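Local coordinates for NYN domain-containing protein (PDB 2QIP) that is of uncharacterised function but belongs to the NYN family of the PIN clan and is probably an RNA nuclease, at residues A[48-60]-A[67-80]. Numbering follows the deposited sequence.
Sequences VVSAKAYAIASND and HHILRGVGFEVMLK
K52 to A55 run alongside E76 to L79 as parallel strands, the short axes 4.6 Å apart at 32°, and five backbone hydrogen bonds lace them, beginning with E76 N to A51 O (2.8 Å) and ending with K80 N to A55 O, the least straight of the five at 139°. A water carries the pairing one step further, accepting from A57 N and donating to K80 O.

On the face holding K52, Y54, E76 and M78, the M78 side chain, a selenomethionine, lies between Y54 and K52. Its CG lies over one face of the Y54 ring, offset toward the rim, a CH-pi contact 4.1 Å from the centroid. The bend at chi2 (-67°) brings SE against the aliphatic chain of K52, 3.9 Å from CD. K52 itself runs extended beside E76, CE 3.4 Å from OE1; the charged ends stay beyond salt-bridge distance. The tyrosine hydroxyl is hydrogen-bonded to D101.

The two strands and the helix 61-73 between them form a beta-alpha-beta unit of the PIN-like parallel sheet, with 76-79 an outermost strand of the chain.

A53 and A55 face that helix. A53 CB meets L70 CD1 at 4.1 Å and also touches F75, whose ring edge comes up against A51. Further along, A55 CB is 3.9 Å from H67 NE2, approaching the imidazole obliquely, while I56 O lies at the ring's edge, 3.3 Å from CE1. L79 CD2 closes over A55 CB and the backbone at I56 and A57. K80 reaches beyond the pair to a salt bridge with D120 of the second subunit.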
ATOM      1  N   VAL A  48      -7.822 -22.834   6.222  1.00 14.03           N
ATOM      2  CA  VAL A  48      -7.860 -21.620   5.424  1.00 14.12           C
ATOM      3  C   VAL A  48      -8.805 -20.645   6.118  1.00 14.26           C
ATOM      4  O   VAL A  48     -10.031 -20.798   6.075  1.00 15.69           O
ATOM      5  CB  VAL A  48      -8.310 -21.884   3.975  1.00 14.70           C
ATOM      6  CG1 VAL A  48      -8.317 -20.588   3.197  1.00 16.13           C
ATOM      7  CG2 VAL A  48      -7.412 -22.921   3.340  1.00 16.14           C
ATOM      8  N   VAL A  49      -8.221 -19.667   6.798  1.00 13.19           N
ATOM      9  CA  VAL A  49      -9.023 -18.669   7.505  1.00 13.24           C
ATOM     10  C   VAL A  49      -9.583 -17.641   6.535  1.00 13.51           C
ATOM     11  O   VAL A  49     -10.686 -17.141   6.709  1.00 14.53           O
ATOM     12  CB  VAL A  49      -8.185 -18.013   8.618  1.00 13.28           C
ATOM     13  CG1 VAL A  49      -8.926 -16.835   9.259  1.00 13.73           C
ATOM     14  CG2 VAL A  49      -7.781 -19.062   9.668  1.00 14.81           C
ATOM     15  N   SER A  50      -8.799 -17.315   5.515  1.00 12.68           N
ATOM     16  CA  SER A  50      -9.172 -16.297   4.549  1.00 12.69           C
ATOM     17  C   SER A  50      -8.426 -16.567   3.265  1.00 12.05           C
ATOM     18  O   SER A  50      -7.256 -16.976   3.301  1.00 12.08           O
ATOM     19  CB  SER A  50      -8.787 -14.906   5.087  1.00 12.59           C
ATOM     20  OG  SER A  50      -9.103 -13.876   4.167  1.00 14.52           O
ATOM     21  N   ALA A  51      -9.089 -16.344   2.134  1.00 12.43           N
ATOM     22  CA  ALA A  51      -8.435 -16.477   0.839  1.00 12.15           C
ATOM     23  C   ALA A  51      -9.064 -15.481  -0.109  1.00 12.86           C
ATOM     24  O   ALA A  51     -10.253 -15.587  -0.454  1.00 14.31           O
ATOM     25  CB  ALA A  51      -8.540 -17.898   0.298  1.00 12.13           C
ATOM     26  N   LYS A  52      -8.263 -14.505  -0.522  1.00 12.93           N
ATOM     27  CA  LYS A  52      -8.758 -13.420  -1.355  1.00 12.92           C
ATOM     28  C   LYS A  52      -7.890 -13.242  -2.584  1.00 11.84           C
ATOM     29  O   LYS A  52      -6.662 -13.324  -2.506  1.00 12.36           O
ATOM     30  CB  LYS A  52      -8.832 -12.122  -0.531  1.00 13.24           C
ATOM     31  CG  LYS A  52     -10.000 -12.126   0.420  1.00 14.84           C
ATOM     32  CD  LYS A  52     -10.103 -10.876   1.269  1.00 19.04           C
ATOM     33  CE  LYS A  52     -11.353 -11.014   2.157  1.00 21.43           C
ATOM     34  NZ  LYS A  52     -11.519  -9.894   3.140  1.00 26.33           N
ATOM     35  N   ALA A  53      -8.549 -13.023  -3.721  1.00 11.71           N
ATOM     36  CA  ALA A  53      -7.894 -12.796  -5.003  1.00 11.76           C
ATOM     37  C   ALA A  53      -8.236 -11.384  -5.432  1.00 11.99           C
ATOM     38  O   ALA A  53      -9.413 -11.058  -5.626  1.00 12.60           O
ATOM     39  CB  ALA A  53      -8.371 -13.821  -6.054  1.00 12.39           C
ATOM     40  N   TYR A  54      -7.214 -10.538  -5.555  1.00 10.83           N
ATOM     41  CA  TYR A  54      -7.400  -9.107  -5.803  1.00 11.26           C
ATOM     42  C   TYR A  54      -7.273  -8.859  -7.297  1.00 11.25           C
ATOM     43  O   TYR A  54      -6.177  -8.951  -7.878  1.00 12.21           O
ATOM     44  CB  TYR A  54      -6.337  -8.326  -5.011  1.00 11.40           C
ATOM     45  CG  TYR A  54      -6.556  -8.497  -3.526  1.00 10.30           C
ATOM     46  CD1 TYR A  54      -7.281  -7.555  -2.813  1.00 11.24           C
ATOM     47  CD2 TYR A  54      -6.069  -9.617  -2.840  1.00 11.26           C
ATOM     48  CE1 TYR A  54      -7.528  -7.700  -1.453  1.00 10.71           C
ATOM     49  CE2 TYR A  54      -6.318  -9.781  -1.465  1.00 10.64           C
ATOM     50  CZ  TYR A  54      -7.034  -8.803  -0.776  1.00 11.31           C
ATOM     51  OH  TYR A  54      -7.304  -8.952   0.586  1.00 11.99           O
ATOM     52  N   ALA A  55      -8.402  -8.538  -7.920  1.00 12.44           N
ATOM     53  CA  ALA A  55      -8.500  -8.490  -9.386  1.00 12.05           C
ATOM     54  C   ALA A  55      -9.135  -7.181  -9.835  1.00 12.89           C
ATOM     55  O   ALA A  55      -9.529  -6.340  -9.009  1.00 13.26           O
ATOM     56  CB  ALA A  55      -9.330  -9.689  -9.873  1.00 13.58           C
ATOM     57  N   ILE A  56      -9.255  -7.026 -11.156  1.00 13.70           N
ATOM     58  CA  ILE A  56      -9.837  -5.827 -11.754  1.00 14.20           C
ATOM     59  C   ILE A  56     -11.216  -6.170 -12.311  1.00 14.37           C
ATOM     60  O   ILE A  56     -11.377  -7.157 -13.029  1.00 15.67           O
ATOM     61  CB  ILE A  56      -8.913  -5.267 -12.867  1.00 14.94           C
ATOM     62  CG1 ILE A  56      -7.502  -5.007 -12.300  1.00 15.92           C
ATOM     63  CG2 ILE A  56      -9.503  -3.998 -13.508  1.00 15.82           C
ATOM     64  CD1 ILE A  56      -7.444  -3.996 -11.120  1.00 18.44           C
ATOM     65  N   ALA A  57     -12.211  -5.356 -11.967  1.00 14.13           N
ATOM     66  CA  ALA A  57     -13.563  -5.555 -12.488  1.00 14.59           C
ATOM     67  C   ALA A  57     -13.617  -5.429 -13.996  1.00 15.12           C
ATOM     68  O   ALA A  57     -12.879  -4.649 -14.591  1.00 15.85           O
ATOM     69  CB  ALA A  57     -14.503  -4.569 -11.859  1.00 15.49           C
ATOM     70  N   SER A  58     -14.536  -6.178 -14.600  1.00 14.98           N
ATOM     71  CA  SER A  58     -14.597  -6.238 -16.067  1.00 15.46           C
ATOM     72  C   SER A  58     -16.000  -6.497 -16.535  1.00 15.27           C
ATOM     73  O   SER A  58     -16.728  -7.254 -15.902  1.00 15.36           O
ATOM     74  CB  SER A  58     -13.697  -7.365 -16.578  1.00 16.09           C
ATOM     75  OG  SER A  58     -13.762  -7.475 -17.996  1.00 17.35           O
ATOM     76  N   ASN A  59     -16.368  -5.900 -17.666  1.00 15.23           N
ATOM     77  CA  ASN A  59     -17.647  -6.235 -18.305  1.00 16.36           C
ATOM     78  C   ASN A  59     -17.463  -7.320 -19.376  1.00 17.37           C
ATOM     79  O   ASN A  59     -18.435  -7.750 -20.003  1.00 18.90           O
ATOM     80  CB  ASN A  59     -18.339  -5.000 -18.894  1.00 15.54           C
ATOM     81  CG  ASN A  59     -17.509  -4.311 -19.958  1.00 17.35           C
ATOM     82  OD1 ASN A  59     -16.488  -4.826 -20.400  1.00 21.95           O
ATOM     83  ND2 ASN A  59     -17.916  -3.126 -20.337  1.00 17.96           N
ATOM     84  N   ASP A  60     -16.222  -7.778 -19.550  1.00 18.31           N
ATOM     85  CA  ASP A  60     -15.901  -8.767 -20.588  1.00 20.31           C
ATOM     86  C   ASP A  60     -16.321 -10.153 -20.104  1.00 20.82           C
ATOM     87  O   ASP A  60     -15.947 -10.560 -19.004  1.00 19.92           O
ATOM     88  CB  ASP A  60     -14.406  -8.717 -20.916  1.00 21.32           C
ATOM     89  CG  ASP A  60     -13.999  -9.733 -21.979  1.00 25.87           C
ATOM     90  OD1 ASP A  60     -14.159  -9.435 -23.178  1.00 30.19           O
ATOM     91  OD2 ASP A  60     -13.500 -10.810 -21.608  1.00 29.92           O
ATOM     92  N   HIS A  67     -13.260 -14.837 -13.179  1.00 17.71           N
ATOM     93  CA  HIS A  67     -13.581 -14.564 -11.779  1.00 17.30           C
ATOM     94  C   HIS A  67     -14.486 -15.621 -11.180  1.00 17.60           C
ATOM     95  O   HIS A  67     -14.325 -16.015 -10.029  1.00 17.63           O
ATOM     96  CB  HIS A  67     -14.199 -13.180 -11.603  1.00 17.14           C
ATOM     97  CG  HIS A  67     -13.317 -12.073 -12.083  1.00 18.67           C
ATOM     98  ND1 HIS A  67     -13.806 -10.842 -12.466  1.00 19.65           N
ATOM     99  CD2 HIS A  67     -11.979 -12.024 -12.280  1.00 19.35           C
ATOM    100  CE1 HIS A  67     -12.806 -10.078 -12.867  1.00 20.80           C
ATOM    101  NE2 HIS A  67     -11.685 -10.766 -12.754  1.00 20.53           N
ATOM    102  N   HIS A  68     -15.441 -16.097 -11.970  1.00 17.84           N
ATOM    103  CA  HIS A  68     -16.319 -17.150 -11.508  1.00 18.66           C
ATOM    104  C   HIS A  68     -15.512 -18.413 -11.178  1.00 17.98           C
ATOM    105  O   HIS A  68     -15.765 -19.057 -10.158  1.00 18.21           O
ATOM    106  CB  HIS A  68     -17.355 -17.438 -12.601  1.00 19.65           C
ATOM    107  CG  HIS A  68     -18.321 -18.529 -12.259  1.00 22.35           C
ATOM    108  ND1 HIS A  68     -19.269 -18.404 -11.268  1.00 25.05           N
ATOM    109  CD2 HIS A  68     -18.479 -19.770 -12.777  1.00 24.57           C
ATOM    110  CE1 HIS A  68     -19.980 -19.518 -11.196  1.00 26.03           C
ATOM    111  NE2 HIS A  68     -19.516 -20.365 -12.097  1.00 25.88           N
ATOM    112  N   ILE A  69     -14.543 -18.749 -12.025  1.00 17.68           N
ATOM    113  CA  ILE A  69     -13.661 -19.896 -11.751  1.00 18.11           C
ATOM    114  C   ILE A  69     -12.928 -19.693 -10.419  1.00 17.70           C
ATOM    115  O   ILE A  69     -12.897 -20.602  -9.572  1.00 17.70           O
ATOM    116  CB  ILE A  69     -12.682 -20.126 -12.904  1.00 18.89           C
ATOM    117  CG1 ILE A  69     -13.445 -20.674 -14.125  1.00 21.14           C
ATOM    118  CG2 ILE A  69     -11.529 -21.060 -12.469  1.00 20.35           C
ATOM    119  CD1 ILE A  69     -12.641 -20.673 -15.402  1.00 25.08           C
ATOM    120  N   LEU A  70     -12.379 -18.496 -10.211  1.00 16.68           N
ATOM    121  CA  LEU A  70     -11.664 -18.245  -8.954  1.00 15.75           C
ATOM    122  C   LEU A  70     -12.539 -18.440  -7.731  1.00 16.11           C
ATOM    123  O   LEU A  70     -12.082 -18.976  -6.730  1.00 15.77           O
ATOM    124  CB  LEU A  70     -11.088 -16.845  -8.931  1.00 15.88           C
ATOM    125  CG  LEU A  70      -9.997 -16.526  -9.943  1.00 16.58           C
ATOM    126  CD1 LEU A  70      -9.534 -15.087  -9.780  1.00 17.53           C
ATOM    127  CD2 LEU A  70      -8.819 -17.504  -9.851  1.00 19.21           C
ATOM    128  N   ARG A  71     -13.785 -17.971  -7.789  1.00 16.39           N
ATOM    129  CA  ARG A  71     -14.685 -18.158  -6.659  1.00 17.53           C
ATOM    130  C   ARG A  71     -14.916 -19.645  -6.408  1.00 18.07           C
ATOM    131  O   ARG A  71     -14.937 -20.085  -5.258  1.00 18.90           O
ATOM    132  CB  ARG A  71     -16.011 -17.420  -6.876  1.00 17.30           C
ATOM    133  CG  ARG A  71     -15.879 -15.907  -6.985  1.00 17.93           C
ATOM    134  CD  ARG A  71     -17.237 -15.192  -7.099  1.00 18.33           C
ATOM    135  NE  ARG A  71     -16.975 -13.807  -7.443  1.00 18.70           N
ATOM    136  CZ  ARG A  71     -17.038 -13.326  -8.677  1.00 18.25           C
ATOM    137  NH1 ARG A  71     -17.453 -14.097  -9.686  1.00 21.38           N
ATOM    138  NH2 ARG A  71     -16.709 -12.068  -8.908  1.00 18.89           N
ATOM    139  N   GLY A  72     -15.043 -20.405  -7.496  1.00 18.69           N
ATOM    140  CA  GLY A  72     -15.197 -21.862  -7.427  1.00 19.04           C
ATOM    141  C   GLY A  72     -14.027 -22.588  -6.790  1.00 19.29           C
ATOM    142  O   GLY A  72     -14.205 -23.592  -6.099  1.00 20.38           O
ATOM    143  N   VAL A  73     -12.823 -22.092  -7.045  1.00 18.14           N
ATOM    144  CA  VAL A  73     -11.610 -22.647  -6.436  1.00 17.93           C
ATOM    145  C   VAL A  73     -11.646 -22.457  -4.924  1.00 17.75           C
ATOM    146  O   VAL A  73     -11.146 -23.302  -4.161  1.00 18.07           O
ATOM    147  CB  VAL A  73     -10.352 -21.981  -7.034  1.00 17.50           C
ATOM    148  CG1 VAL A  73      -9.095 -22.413  -6.266  1.00 17.11           C
ATOM    149  CG2 VAL A  73     -10.215 -22.361  -8.516  1.00 17.02           C
ATOM    150  N   GLY A  74     -12.227 -21.341  -4.492  1.00 17.07           N
ATOM    151  CA  GLY A  74     -12.357 -21.051  -3.071  1.00 16.91           C
ATOM    152  C   GLY A  74     -12.045 -19.620  -2.671  1.00 16.50           C
ATOM    153  O   GLY A  74     -12.167 -19.272  -1.501  1.00 17.48           O
ATOM    154  N   PHE A  75     -11.637 -18.787  -3.634  1.00 15.88           N
ATOM    155  CA  PHE A  75     -11.305 -17.396  -3.307  1.00 15.28           C
ATOM    156  C   PHE A  75     -12.532 -16.501  -3.155  1.00 15.29           C
ATOM    157  O   PHE A  75     -13.502 -16.636  -3.916  1.00 17.26           O
ATOM    158  CB  PHE A  75     -10.427 -16.784  -4.395  1.00 14.11           C
ATOM    159  CG  PHE A  75      -9.088 -17.426  -4.510  1.00 13.80           C
ATOM    160  CD1 PHE A  75      -8.060 -17.070  -3.637  1.00 14.22           C
ATOM    161  CD2 PHE A  75      -8.836 -18.379  -5.495  1.00 14.12           C
ATOM    162  CE1 PHE A  75      -6.810 -17.658  -3.738  1.00 14.63           C
ATOM    163  CE2 PHE A  75      -7.567 -18.973  -5.605  1.00 15.15           C
ATOM    164  CZ  PHE A  75      -6.563 -18.610  -4.709  1.00 15.22           C
ATOM    165  N   GLU A  76     -12.476 -15.543  -2.228  1.00 15.00           N
ATOM    166  CA  GLU A  76     -13.327 -14.355  -2.344  1.00 15.75           C
ATOM    167  C   GLU A  76     -12.616 -13.441  -3.347  1.00 14.40           C
ATOM    168  O   GLU A  76     -11.442 -13.115  -3.163  1.00 14.17           O
ATOM    169  CB  GLU A  76     -13.522 -13.634  -1.007  1.00 16.26           C
ATOM    170  CG  GLU A  76     -14.346 -12.353  -1.208  1.00 19.90           C
ATOM    171  CD  GLU A  76     -14.754 -11.597   0.052  1.00 20.27           C
ATOM    172  OE1 GLU A  76     -14.468 -12.055   1.179  1.00 23.58           O
ATOM    173  OE2 GLU A  76     -15.391 -10.517  -0.104  1.00 25.04           O
ATOM    174  N   VAL A  77     -13.298 -13.077  -4.433  1.00 13.59           N
ATOM    175  CA  VAL A  77     -12.708 -12.227  -5.442  1.00 13.66           C
ATOM    176  C   VAL A  77     -12.975 -10.779  -5.064  1.00 13.55           C
ATOM    177  O   VAL A  77     -14.134 -10.371  -4.898  1.00 14.55           O
ATOM    178  CB  VAL A  77     -13.221 -12.566  -6.855  1.00 13.70           C
ATOM    179  CG1 VAL A  77     -12.790 -11.505  -7.848  1.00 14.88           C
ATOM    180  CG2 VAL A  77     -12.713 -13.965  -7.289  1.00 14.24           C
HETATM  181  N   MSE A  78     -11.884 -10.029  -4.889  1.00 13.67           N
HETATM  182  CA  MSE A  78     -11.952  -8.628  -4.506  1.00 13.65           C
HETATM  183  C   MSE A  78     -11.709  -7.803  -5.755  1.00 13.46           C
HETATM  184  O   MSE A  78     -10.592  -7.758  -6.258  1.00 14.30           O
HETATM  185  CB  MSE A  78     -10.871  -8.314  -3.455  1.00 14.69           C
HETATM  186  CG  MSE A  78     -10.891  -9.252  -2.249  1.00 18.55           C
HETATM  187 SE   MSE A  78     -12.498  -9.030  -1.193  0.75 29.71          SE
HETATM  188  CE  MSE A  78     -12.069  -7.251  -0.530  1.00 29.95           C
ATOM    189  N   LEU A  79     -12.754  -7.154  -6.271  1.00 13.12           N
ATOM    190  CA  LEU A  79     -12.603  -6.328  -7.478  1.00 13.30           C
ATOM    191  C   LEU A  79     -12.273  -4.897  -7.070  1.00 13.77           C
ATOM    192  O   LEU A  79     -12.870  -4.353  -6.131  1.00 14.48           O
ATOM    193  CB  LEU A  79     -13.893  -6.362  -8.293  1.00 13.82           C
ATOM    194  CG  LEU A  79     -14.282  -7.777  -8.738  1.00 13.56           C
ATOM    195  CD1 LEU A  79     -15.689  -7.864  -9.445  1.00 20.31           C
ATOM    196  CD2 LEU A  79     -13.182  -8.389  -9.633  1.00 15.21           C
ATOM    197  N   LYS A  80     -11.314  -4.288  -7.766  1.00 13.71           N
ATOM    198  CA  LYS A  80     -10.862  -2.968  -7.367  1.00 14.38           C
ATOM    199  C   LYS A  80     -11.972  -1.926  -7.535  1.00 14.30           C
ATOM    200  O   LYS A  80     -12.601  -1.860  -8.599  1.00 14.57           O
ATOM    201  CB  LYS A  80      -9.608  -2.560  -8.134  1.00 14.32           C
ATOM    202  CG  LYS A  80      -8.974  -1.339  -7.510  1.00 17.15           C
ATOM    203  CD  LYS A  80      -7.648  -0.999  -8.108  1.00 19.88           C
ATOM    204  CE  LYS A  80      -7.025   0.155  -7.326  1.00 21.45           C
ATOM    205  NZ  LYS A  80      -5.832   0.662  -8.024  1.00 22.60           N
TER
HETATM  206  O   HOH W   1     -11.579  -2.909 -10.815  1.00 15.85           O